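Local atomic coordinates of protein-glutamine gamma-glutamyltransferase 2 (Pagrus major, PDB entry 1G0D), a protein that catalyses, in a calcium-dependent manner, the formation of isopeptide cross-links between peptide-bound glutamine and lysine side chains, or attaches primary amines to glutamine. Residues 293-298 with 332-337; 159-164 with 424-429. One frame throughout, in Å; residues are numbered along the deposited sequence.

Interaction 1: residues 293-298 with 332-337; sequences ITNFAS and HCWVES
Ile-293 lies over one face of the Trp-334 indole, with CG1 3.3 Å from the centroid of the five-membered ring in a CH-pi contact. The exact closeness is doubtful, because the end of this isoleucine is modelled too near the indole carbons. Farther along the same ring system, Asn-295 CB comes within 3.4 Å of Trp-334 CZ3, its amide plane turned 60° from the indole. Trp-334 has CG between the backbone N and the carbonyl carbon (chi1 60°), which folds the indole back across the neighbouring strand, where NE1 bonds to the hydroxyl of Tyr-440. The backbones that carry these side chains pair antiparallel. Two reciprocal pairs of bonds join Ile-293 with Trp-334 and Asn-295 with His-332, among them Trp-334 N to Ile-293 O at 2.9 Å and Asn-295 N to His-332 O at 2.7 Å.

On the opposite face of the sheet the cover is thin: Thr-294 and Cys-333 meet through little more than OG1 and SG, 3.3 Å apart, and the threonine hydroxyl has its partner in Tyr-163. The contact is loose toward Glu-336, though still buried. There only the CG2 branch of Ile-293 touches, 3.7 Å from Glu-336 CD, and the carboxylate forms a salt bridge with Arg-291. His-332 shares the indole's face of the sheet. Its NE2 bonds to Asp-355 and its side chain also touches Cys-272, so this strand pair, the first two strands of a four-stranded antiparallel sheet, carries the histidine of the Cys-His-Asp catalytic triad of the transglutaminase core.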
loop_
_atom_site.group_PDB
_atom_site.type_symbol
_atom_site.label_atom_id
_atom_site.label_comp_id
_atom_site.label_asym_id
_atom_site.label_seq_id
_atom_site.Cartn_x
_atom_site.Cartn_y
_atom_site.Cartn_z
ATOM N N ILE A 293 -1.047 -2.845 -4.854
ATOM C CA ILE A 293 -1.905 -3.820 -5.517
ATOM C C ILE A 293 -2.691 -4.649 -4.481
ATOM O O ILE A 293 -2.170 -4.947 -3.407
ATOM C CB ILE A 293 -1.151 -4.744 -6.516
ATOM C CG1 ILE A 293 -0.712 -5.949 -5.818
ATOM C CG2 ILE A 293 -0.017 -4.071 -7.261
ATOM C CD1 ILE A 293 -1.380 -7.039 -6.523
ATOM N N THR A 294 -3.956 -4.968 -4.792
ATOM C CA THR A 294 -4.826 -5.751 -3.894
ATOM C C THR A 294 -5.192 -7.109 -4.483
ATOM O O THR A 294 -5.564 -7.211 -5.641
ATOM C CB THR A 294 -6.143 -5.002 -3.590
ATOM O OG1 THR A 294 -5.850 -3.759 -2.961
ATOM C CG2 THR A 294 -6.963 -5.748 -2.629
ATOM N N ASN A 295 -5.113 -8.158 -3.676
ATOM C CA ASN A 295 -5.419 -9.506 -4.134
ATOM C C ASN A 295 -6.693 -9.965 -3.487
ATOM O O ASN A 295 -6.816 -9.854 -2.269
ATOM C CB ASN A 295 -4.304 -10.427 -3.692
ATOM C CG ASN A 295 -4.432 -11.802 -4.264
ATOM O OD1 ASN A 295 -4.976 -11.976 -5.351
ATOM N ND2 ASN A 295 -3.929 -12.802 -3.537
ATOM N N PHE A 296 -7.656 -10.461 -4.245
ATOM C CA PHE A 296 -8.874 -10.935 -3.588
ATOM C C PHE A 296 -8.775 -12.462 -3.458
ATOM O O PHE A 296 -8.273 -13.127 -4.354
ATOM C CB PHE A 296 -10.097 -10.467 -4.365
ATOM C CG PHE A 296 -10.341 -8.970 -4.235
ATOM C CD1 PHE A 296 -11.009 -8.448 -3.127
ATOM C CD2 PHE A 296 -9.892 -8.084 -5.214
ATOM C CE1 PHE A 296 -11.224 -7.062 -2.984
ATOM C CE2 PHE A 296 -10.105 -6.684 -5.078
ATOM C CZ PHE A 296 -10.772 -6.183 -3.962
ATOM N N ALA A 297 -9.229 -13.013 -2.329
ATOM C CA ALA A 297 -9.102 -14.450 -2.055
ATOM C C ALA A 297 -7.576 -14.694 -1.973
ATOM O O ALA A 297 -6.947 -15.328 -2.831
ATOM C CB ALA A 297 -9.758 -15.289 -3.181
ATOM N N SER A 298 -6.988 -14.152 -0.913
ATOM C CA SER A 298 -5.562 -14.241 -0.693
ATOM C C SER A 298 -5.060 -15.414 0.101
ATOM O O SER A 298 -5.364 -15.541 1.263
ATOM C CB SER A 298 -5.100 -12.991 0.012
ATOM O OG SER A 298 -4.248 -12.267 -0.844
ATOM N N HIS A 332 -6.023 -8.969 0.278
ATOM C CA HIS A 332 -4.761 -8.693 0.916
ATOM C C HIS A 332 -4.020 -7.783 -0.020
ATOM O O HIS A 332 -4.009 -8.006 -1.228
ATOM C CB HIS A 332 -3.950 -9.962 1.121
ATOM C CG HIS A 332 -2.555 -9.700 1.591
ATOM N ND1 HIS A 332 -2.277 -8.834 2.629
ATOM C CD2 HIS A 332 -1.363 -10.219 1.199
ATOM C CE1 HIS A 332 -0.971 -8.833 2.862
ATOM N NE2 HIS A 332 -0.396 -9.666 2.011
ATOM N N CYS A 333 -3.378 -6.779 0.550
ATOM C CA CYS A 333 -2.642 -5.795 -0.197
ATOM C C CYS A 333 -1.113 -5.833 -0.063
ATOM O O CYS A 333 -0.555 -6.209 0.971
ATOM C CB CYS A 333 -3.103 -4.410 0.237
ATOM S SG CYS A 333 -4.831 -4.080 0.134
ATOM N N TRP A 334 -0.440 -5.440 -1.134
ATOM C CA TRP A 334 1.003 -5.301 -1.133
ATOM C C TRP A 334 1.349 -4.169 -2.112
ATOM O O TRP A 334 0.499 -3.392 -2.540
ATOM C CB TRP A 334 1.746 -6.615 -1.470
ATOM C CG TRP A 334 1.458 -7.226 -2.795
ATOM C CD1 TRP A 334 2.021 -6.893 -3.995
ATOM C CD2 TRP A 334 0.552 -8.315 -3.068
ATOM N NE1 TRP A 334 1.519 -7.704 -4.999
ATOM C CE2 TRP A 334 0.619 -8.580 -4.454
ATOM C CE3 TRP A 334 -0.305 -9.086 -2.273
ATOM C CZ2 TRP A 334 -0.140 -9.584 -5.057
ATOM C CZ3 TRP A 334 -1.064 -10.091 -2.882
ATOM C CH2 TRP A 334 -0.972 -10.325 -4.263
ATOM N N VAL A 335 2.599 -4.085 -2.490
ATOM C CA VAL A 335 3.007 -3.012 -3.350
ATOM C C VAL A 335 3.898 -3.548 -4.458
ATOM O O VAL A 335 4.574 -4.541 -4.273
ATOM C CB VAL A 335 3.693 -2.001 -2.426
ATOM C CG1 VAL A 335 5.133 -1.760 -2.781
ATOM C CG2 VAL A 335 2.871 -0.806 -2.363
ATOM N N GLU A 336 3.848 -2.928 -5.632
ATOM C CA GLU A 336 4.691 -3.318 -6.767
ATOM C C GLU A 336 5.643 -2.137 -7.007
ATOM O O GLU A 336 5.179 -0.995 -7.064
ATOM C CB GLU A 336 3.831 -3.514 -8.008
ATOM C CG GLU A 336 3.796 -4.923 -8.560
ATOM C CD GLU A 336 2.725 -5.082 -9.604
ATOM O OE1 GLU A 336 2.490 -4.147 -10.398
ATOM O OE2 GLU A 336 2.091 -6.143 -9.636
ATOM N N SER A 337 6.950 -2.381 -7.117
ATOM C CA SER A 337 7.907 -1.289 -7.379
ATOM C C SER A 337 8.650 -1.567 -8.680
ATOM O O SER A 337 9.055 -2.682 -8.935
ATOM C CB SER A 337 8.946 -1.152 -6.258
ATOM O OG SER A 337 8.405 -0.551 -5.099
#

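Interaction 2: residues 159-164 with 424-429; sequences DGVIYM and STKSVY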
loop_
_atom_site.group_PDB
_atom_site.type_symbol
_atom_site.label_atom_id
_atom_site.label_comp_id
_atom_site.label_asym_id
_atom_site.label_seq_id
_atom_site.Cartn_x
_atom_site.Cartn_y
_atom_site.Cartn_z
ATOM N N ASP A 159 -2.334 11.087 -4.607
ATOM C CA ASP A 159 -3.642 10.580 -4.241
ATOM C C ASP A 159 -3.862 9.283 -4.955
ATOM O O ASP A 159 -3.761 9.227 -6.172
ATOM C CB ASP A 159 -4.712 11.564 -4.667
ATOM C CG ASP A 159 -4.745 12.766 -3.796
ATOM O OD1 ASP A 159 -5.111 12.582 -2.621
ATOM O OD2 ASP A 159 -4.397 13.877 -4.268
ATOM N N GLY A 160 -4.154 8.242 -4.198
ATOM C CA GLY A 160 -4.390 6.950 -4.796
ATOM C C GLY A 160 -5.731 6.384 -4.365
ATOM O O GLY A 160 -6.553 7.053 -3.745
ATOM N N VAL A 161 -5.966 5.146 -4.745
ATOM C CA VAL A 161 -7.173 4.464 -4.390
ATOM C C VAL A 161 -6.708 3.049 -4.092
ATOM O O VAL A 161 -5.956 2.478 -4.880
ATOM C CB VAL A 161 -8.136 4.495 -5.595
ATOM C CG1 VAL A 161 -9.332 3.629 -5.343
ATOM C CG2 VAL A 161 -8.579 5.914 -5.832
ATOM N N ILE A 162 -7.074 2.496 -2.937
ATOM C CA ILE A 162 -6.682 1.116 -2.643
ATOM C C ILE A 162 -7.971 0.296 -2.666
ATOM O O ILE A 162 -8.946 0.685 -2.055
ATOM C CB ILE A 162 -5.985 0.996 -1.274
ATOM C CG1 ILE A 162 -4.806 1.982 -1.219
ATOM C CG2 ILE A 162 -5.557 -0.428 -1.064
ATOM C CD1 ILE A 162 -3.798 1.801 -0.108
ATOM N N TYR A 163 -8.004 -0.807 -3.401
ATOM C CA TYR A 163 -9.226 -1.613 -3.471
ATOM C C TYR A 163 -9.382 -2.568 -2.258
ATOM O O TYR A 163 -8.383 -3.066 -1.681
ATOM C CB TYR A 163 -9.274 -2.352 -4.823
ATOM C CG TYR A 163 -9.363 -1.358 -5.950
ATOM C CD1 TYR A 163 -10.564 -0.751 -6.260
ATOM C CD2 TYR A 163 -8.205 -0.866 -6.562
ATOM C CE1 TYR A 163 -10.611 0.331 -7.122
ATOM C CE2 TYR A 163 -8.244 0.223 -7.434
ATOM C CZ TYR A 163 -9.446 0.820 -7.701
ATOM O OH TYR A 163 -9.491 1.923 -8.520
ATOM N N MET A 164 -10.638 -2.791 -1.864
ATOM C CA MET A 164 -10.950 -3.624 -0.717
ATOM C C MET A 164 -12.274 -4.251 -0.927
ATOM O O MET A 164 -12.825 -4.161 -2.016
ATOM C CB MET A 164 -11.001 -2.777 0.530
ATOM C CG MET A 164 -9.637 -2.350 0.921
ATOM S SD MET A 164 -9.558 -1.315 2.364
ATOM C CE MET A 164 -11.212 -1.451 3.047
ATOM N N SER A 424 -6.043 -6.048 -8.297
ATOM C CA SER A 424 -6.391 -4.706 -8.720
ATOM C C SER A 424 -5.376 -3.663 -8.321
ATOM O O SER A 424 -4.700 -3.804 -7.306
ATOM C CB SER A 424 -7.720 -4.323 -8.077
ATOM O OG SER A 424 -8.783 -5.104 -8.587
ATOM N N THR A 425 -5.289 -2.610 -9.134
ATOM C CA THR A 425 -4.433 -1.477 -8.853
ATOM C C THR A 425 -5.151 -0.299 -9.497
ATOM O O THR A 425 -5.994 -0.488 -10.371
ATOM C CB THR A 425 -3.022 -1.644 -9.427
ATOM O OG1 THR A 425 -2.166 -0.669 -8.833
ATOM C CG2 THR A 425 -2.994 -1.427 -10.936
ATOM N N LYS A 426 -4.854 0.916 -9.055
ATOM C CA LYS A 426 -5.510 2.093 -9.641
ATOM C C LYS A 426 -5.056 2.361 -11.081
ATOM O O LYS A 426 -3.903 2.143 -11.456
ATOM C CB LYS A 426 -5.258 3.359 -8.790
ATOM C CG LYS A 426 -5.874 4.655 -9.357
ATOM C CD LYS A 426 -5.583 5.870 -8.493
ATOM C CE LYS A 426 -5.764 7.178 -9.261
ATOM N NZ LYS A 426 -5.020 7.151 -10.551
ATOM N N SER A 427 -5.997 2.859 -11.865
ATOM C CA SER A 427 -5.759 3.185 -13.236
ATOM C C SER A 427 -4.963 4.479 -13.390
ATOM O O SER A 427 -5.139 5.431 -12.637
ATOM C CB SER A 427 -7.082 3.353 -13.927
ATOM O OG SER A 427 -6.824 3.871 -15.207
ATOM N N VAL A 428 -4.109 4.513 -14.409
ATOM C CA VAL A 428 -3.299 5.664 -14.670
ATOM C C VAL A 428 -4.121 6.862 -15.092
ATOM O O VAL A 428 -3.695 8.018 -14.946
ATOM C CB VAL A 428 -2.293 5.373 -15.767
ATOM C CG1 VAL A 428 -1.670 6.661 -16.234
ATOM C CG2 VAL A 428 -1.238 4.453 -15.239
ATOM N N TYR A 429 -5.290 6.602 -15.632
ATOM C CA TYR A 429 -6.121 7.702 -16.068
ATOM C C TYR A 429 -7.493 7.473 -15.515
ATOM O O TYR A 429 -8.203 6.585 -15.954
ATOM C CB TYR A 429 -6.163 7.769 -17.589
ATOM C CG TYR A 429 -4.926 8.366 -18.192
ATOM C CD1 TYR A 429 -4.271 9.445 -17.575
ATOM C CD2 TYR A 429 -4.384 7.839 -19.357
ATOM C CE1 TYR A 429 -3.092 9.983 -18.105
ATOM C CE2 TYR A 429 -3.206 8.365 -19.899
ATOM C CZ TYR A 429 -2.566 9.433 -19.265
ATOM O OH TYR A 429 -1.388 9.901 -19.800
HETATM O O HOH W 1 -5.106 -1.624 -4.636
#
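Tyr-163 and Lys-426 make most of the van der Waals contact. The tyrosine ring leans on the backbone of 424-426: its CD2 is 3.8 Å from Ser-424 CB, and its CE2 edge comes equally close to Lys-426 N, which lies near the ring plane. Tyr-163 CG stands anti to the carbonyl carbon, beside the backbone N (chi1 -64°), and this brings the ring alongside the other strand. The second contact is aliphatic. The Lys-426 chain passes Val-161 at about a right angle, with CD 4.0 Å from Val-161 CG2 and 3.8 Å from Val-161 N, and it also brushes the backbone of Gly-160.

The two strands run nearly antiparallel, at 162°, but their axes are 6.5 Å apart, too far for direct sheet pairing. Each belongs to its own two-stranded antiparallel hairpin, 159-164 with 169-176 and 424-426 with 433-435; the latter includes Glu-434, probably a calcium ligand as in related transglutaminases, whose backbone bonds to that of Thr-425.

Polar links across the gap are few. A water accepts from Tyr-163 N at 3.3 Å and donates weakly to Ser-424 O at 3.5 Å, bridging the backbones where the strands stand apart. The lysine ammonium turns back on its own segment: the chain is extended as far as CE and then bends at chi4 (-51°), carrying NZ to Ser-427 O at 2.7 Å. Gly-430 O and a salt bridge to Glu-153 of helix 148-156 also hold this buried charge, while Ser-424 OG bonds to Asn-422 O and Arg-433.

Interaction 1 is nested along the chain within the loop closed by interaction 2, and their centres lie 11 Å apart. Thr-294 joins them: its N bonds to Ser-424 O at 2.9 Å and its OG1 to Tyr-163 O at the same distance, so one residue of 293-298 meets both segments of interaction 2. Phe-296 CE1 packs 3.5 Å from Met-164 O. Strand 290-298 bonds to 329-339, which carries His-332, on one side and to Ser-424 on the other, while its Thr-294 and Phe-296 side chains reach 159-164. Tyr-163 itself lies away from the catalytic residues, about 11 Å from His-332 between side chains.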